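Local coordinates for uncharacterized protein (Treponema denticola ATCC 35404, PDB 6R9N), which senses iron and oxygen for bacterial chemotaxis, using a di-iron centre in a metallo-beta-lactamase-like fold that stabilises an iron-peroxy species, at residues 11-19 with 156-164. Numbering follows the deposited sequence.
Sequences LYEDADHKF and YDERSRILF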
# COMPACT_ATOMS: atom_id res chain seq x y z
N LEU A 11 8.91 24.91 10.93
CA LEU A 11 7.81 25.52 10.20
C LEU A 11 6.91 26.37 11.09
O LEU A 11 6.29 27.32 10.60
CB LEU A 11 6.93 24.44 9.56
CG LEU A 11 7.66 23.52 8.59
CD1 LEU A 11 6.67 22.53 8.01
CD2 LEU A 11 8.34 24.39 7.52
N TYR A 12 6.83 26.03 12.37
CA TYR A 12 5.98 26.72 13.33
C TYR A 12 6.65 26.58 14.68
O TYR A 12 7.25 25.55 15.00
CB TYR A 12 4.54 26.15 13.42
CG TYR A 12 3.76 26.72 14.61
CD1 TYR A 12 3.90 26.16 15.89
CD2 TYR A 12 2.91 27.81 14.45
CE1 TYR A 12 3.22 26.70 16.99
CE2 TYR A 12 2.21 28.35 15.56
CZ TYR A 12 2.37 27.78 16.82
OH TYR A 12 1.70 28.29 17.92
N GLU A 13 6.49 27.61 15.51
CA GLU A 13 7.16 27.62 16.81
C GLU A 13 6.36 28.51 17.75
O GLU A 13 5.87 29.55 17.33
CB GLU A 13 8.60 28.13 16.66
CG GLU A 13 9.21 28.71 17.91
CD GLU A 13 8.88 30.18 18.08
OE1 GLU A 13 8.70 30.62 19.24
OE2 GLU A 13 8.79 30.90 17.06
N ASP A 14 6.13 28.02 18.96
CA ASP A 14 5.84 28.90 20.10
C ASP A 14 6.58 28.32 21.29
O ASP A 14 7.35 27.36 21.16
CB ASP A 14 4.34 29.08 20.33
CG ASP A 14 3.61 27.78 20.65
OD1 ASP A 14 4.09 27.00 21.51
OD2 ASP A 14 2.56 27.55 20.03
N ALA A 15 6.31 28.88 22.48
CA ALA A 15 7.09 28.51 23.67
C ALA A 15 6.95 27.03 24.02
O ALA A 15 7.86 26.46 24.63
CB ALA A 15 6.67 29.38 24.85
N ASP A 16 5.83 26.41 23.68
CA ASP A 16 5.54 25.05 24.12
C ASP A 16 5.46 24.02 23.01
O ASP A 16 5.33 22.83 23.31
CB ASP A 16 4.23 25.04 24.93
CG ASP A 16 4.37 25.81 26.22
OD1 ASP A 16 5.39 25.60 26.92
OD2 ASP A 16 3.49 26.65 26.52
N HIS A 17 5.54 24.43 21.74
CA HIS A 17 5.14 23.56 20.64
C HIS A 17 5.91 23.95 19.38
O HIS A 17 5.97 25.13 19.04
CB HIS A 17 3.63 23.68 20.40
CG HIS A 17 3.11 22.80 19.30
ND1 HIS A 17 2.64 21.53 19.53
CD2 HIS A 17 2.92 23.03 17.98
CE1 HIS A 17 2.22 21.00 18.40
NE2 HIS A 17 2.37 21.89 17.44
N LYS A 18 6.50 22.97 18.70
CA LYS A 18 7.15 23.18 17.42
C LYS A 18 6.67 22.14 16.41
O LYS A 18 6.43 20.98 16.77
CB LYS A 18 8.68 23.09 17.50
CG LYS A 18 9.38 24.20 18.26
CD LYS A 18 10.88 24.02 18.14
CE LYS A 18 11.65 24.90 19.14
NZ LYS A 18 12.91 24.23 19.57
N PHE A 19 6.59 22.56 15.15
CA PHE A 19 6.37 21.68 14.01
C PHE A 19 7.57 21.84 13.09
O PHE A 19 7.86 22.96 12.65
CB PHE A 19 5.06 22.02 13.29
CG PHE A 19 4.56 20.96 12.34
CD1 PHE A 19 5.34 20.53 11.27
CD2 PHE A 19 3.30 20.40 12.50
CE1 PHE A 19 4.88 19.55 10.40
CE2 PHE A 19 2.82 19.43 11.64
CZ PHE A 19 3.60 19.00 10.59
N TYR A 156 -3.64 16.61 11.48
CA TYR A 156 -3.82 18.05 11.58
C TYR A 156 -3.32 18.50 12.95
O TYR A 156 -3.85 18.06 13.97
CB TYR A 156 -5.27 18.45 11.39
CG TYR A 156 -5.47 19.94 11.36
CD1 TYR A 156 -4.70 20.73 10.51
CD2 TYR A 156 -6.40 20.56 12.18
CE1 TYR A 156 -4.87 22.10 10.47
CE2 TYR A 156 -6.57 21.94 12.14
CZ TYR A 156 -5.80 22.70 11.28
OH TYR A 156 -5.94 24.06 11.23
N ASP A 157 -2.27 19.30 12.96
CA ASP A 157 -1.70 19.83 14.20
C ASP A 157 -2.49 21.09 14.49
O ASP A 157 -2.30 22.12 13.84
CB ASP A 157 -0.21 20.08 14.02
CG ASP A 157 0.47 20.62 15.29
OD1 ASP A 157 0.23 20.10 16.39
OD2 ASP A 157 1.26 21.58 15.17
N GLU A 158 -3.42 21.02 15.45
CA GLU A 158 -4.34 22.14 15.66
C GLU A 158 -3.60 23.42 16.01
O GLU A 158 -3.94 24.50 15.49
CB GLU A 158 -5.35 21.80 16.76
CG GLU A 158 -6.47 20.90 16.27
CD GLU A 158 -7.47 20.53 17.35
OE1 GLU A 158 -8.51 19.96 17.01
OE2 GLU A 158 -7.21 20.81 18.55
N ARG A 159 -2.54 23.33 16.82
CA ARG A 159 -1.89 24.54 17.32
C ARG A 159 -1.17 25.31 16.20
O ARG A 159 -1.21 26.54 16.16
CB ARG A 159 -0.93 24.17 18.45
CG ARG A 159 0.14 25.23 18.77
CD ARG A 159 -0.35 26.23 19.78
NE ARG A 159 -0.77 25.57 21.01
CZ ARG A 159 -0.17 25.69 22.19
NH1 ARG A 159 -0.65 25.02 23.23
NH2 ARG A 159 0.90 26.48 22.34
N SER A 160 -0.47 24.60 15.32
CA SER A 160 0.18 25.26 14.19
C SER A 160 -0.77 25.49 13.02
O SER A 160 -0.44 26.27 12.12
CB SER A 160 1.39 24.43 13.73
OG SER A 160 0.96 23.13 13.32
N ARG A 161 -1.90 24.78 12.98
CA ARG A 161 -2.76 24.74 11.79
C ARG A 161 -2.03 24.19 10.56
O ARG A 161 -2.30 24.59 9.43
CB ARG A 161 -3.38 26.11 11.51
CG ARG A 161 -4.33 26.51 12.63
CD ARG A 161 -4.84 27.90 12.48
NE ARG A 161 -5.70 28.02 11.32
CZ ARG A 161 -6.17 29.18 10.88
NH1 ARG A 161 -6.96 29.22 9.82
NH2 ARG A 161 -5.85 30.31 11.52
N ILE A 162 -1.13 23.24 10.77
CA ILE A 162 -0.47 22.52 9.68
C ILE A 162 -1.12 21.15 9.54
O ILE A 162 -1.30 20.44 10.54
CB ILE A 162 1.05 22.38 9.91
CG1 ILE A 162 1.73 23.76 10.00
CG2 ILE A 162 1.69 21.53 8.80
CD1 ILE A 162 3.16 23.72 10.50
N LEU A 163 -1.52 20.81 8.32
CA LEU A 163 -2.02 19.48 8.00
C LEU A 163 -0.91 18.69 7.32
O LEU A 163 -0.49 19.02 6.21
CB LEU A 163 -3.24 19.57 7.08
CG LEU A 163 -3.76 18.24 6.53
CD1 LEU A 163 -4.32 17.38 7.65
CD2 LEU A 163 -4.81 18.46 5.45
N PHE A 164 -0.44 17.63 7.98
CA PHE A 164 0.37 16.63 7.29
C PHE A 164 -0.57 15.73 6.49
O PHE A 164 -1.48 15.12 7.06
CB PHE A 164 1.20 15.82 8.28
CG PHE A 164 1.80 14.56 7.69
CD1 PHE A 164 2.81 14.64 6.74
CD2 PHE A 164 1.37 13.31 8.10
CE1 PHE A 164 3.36 13.49 6.18
CE2 PHE A 164 1.92 12.15 7.55
CZ PHE A 164 2.92 12.24 6.59
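Asp157 OD2 is gripped across the contact by His17 NE2, which donates to it at 2.5 Å; Ser160 N adds a weak bond from within the same hairpin, and the Ser160 hydroxyl is modelled too close for its bond to be trusted. The imidazole bond is nearly straight (161°) and uses the syn lone pair. With CG anti to the backbone N in both residues (chi1 -178° in His17), the two side chains come from opposite directions, and the carboxylate lies at the ring edge, almost coplanar with it. A two-nitrogen ring suits this place: His17 ND1 bonds Asp42 of strand 38-42, which fixes the ring's rotation, while Arg159 CB lies over one face.

Arg159 NH2 makes a 3.0 Å salt bridge to Asp14 OD2, approaching from above the carboxylate plane; Asp14 OD1 closes an Asx turn with Asp16 N. Arginine's several N-H groups let NE serve Ser137 as well.

Ser160 CA sits over the Tyr12 face, 3.8 Å from the centroid. Deeper in, apolar residues suit the burial: Ile162 CG2 covers the Phe19 ring while Ile162 CD1 reaches Phe19 CG at 3.6 Å.

Thus two hairpin turns, one from each sheet of the metallo-beta-lactamase-like sandwich, are joined by directional bonds; both His17 nitrogens bond carboxylates, consistent with a protonated imidazolium, which would strengthen the link.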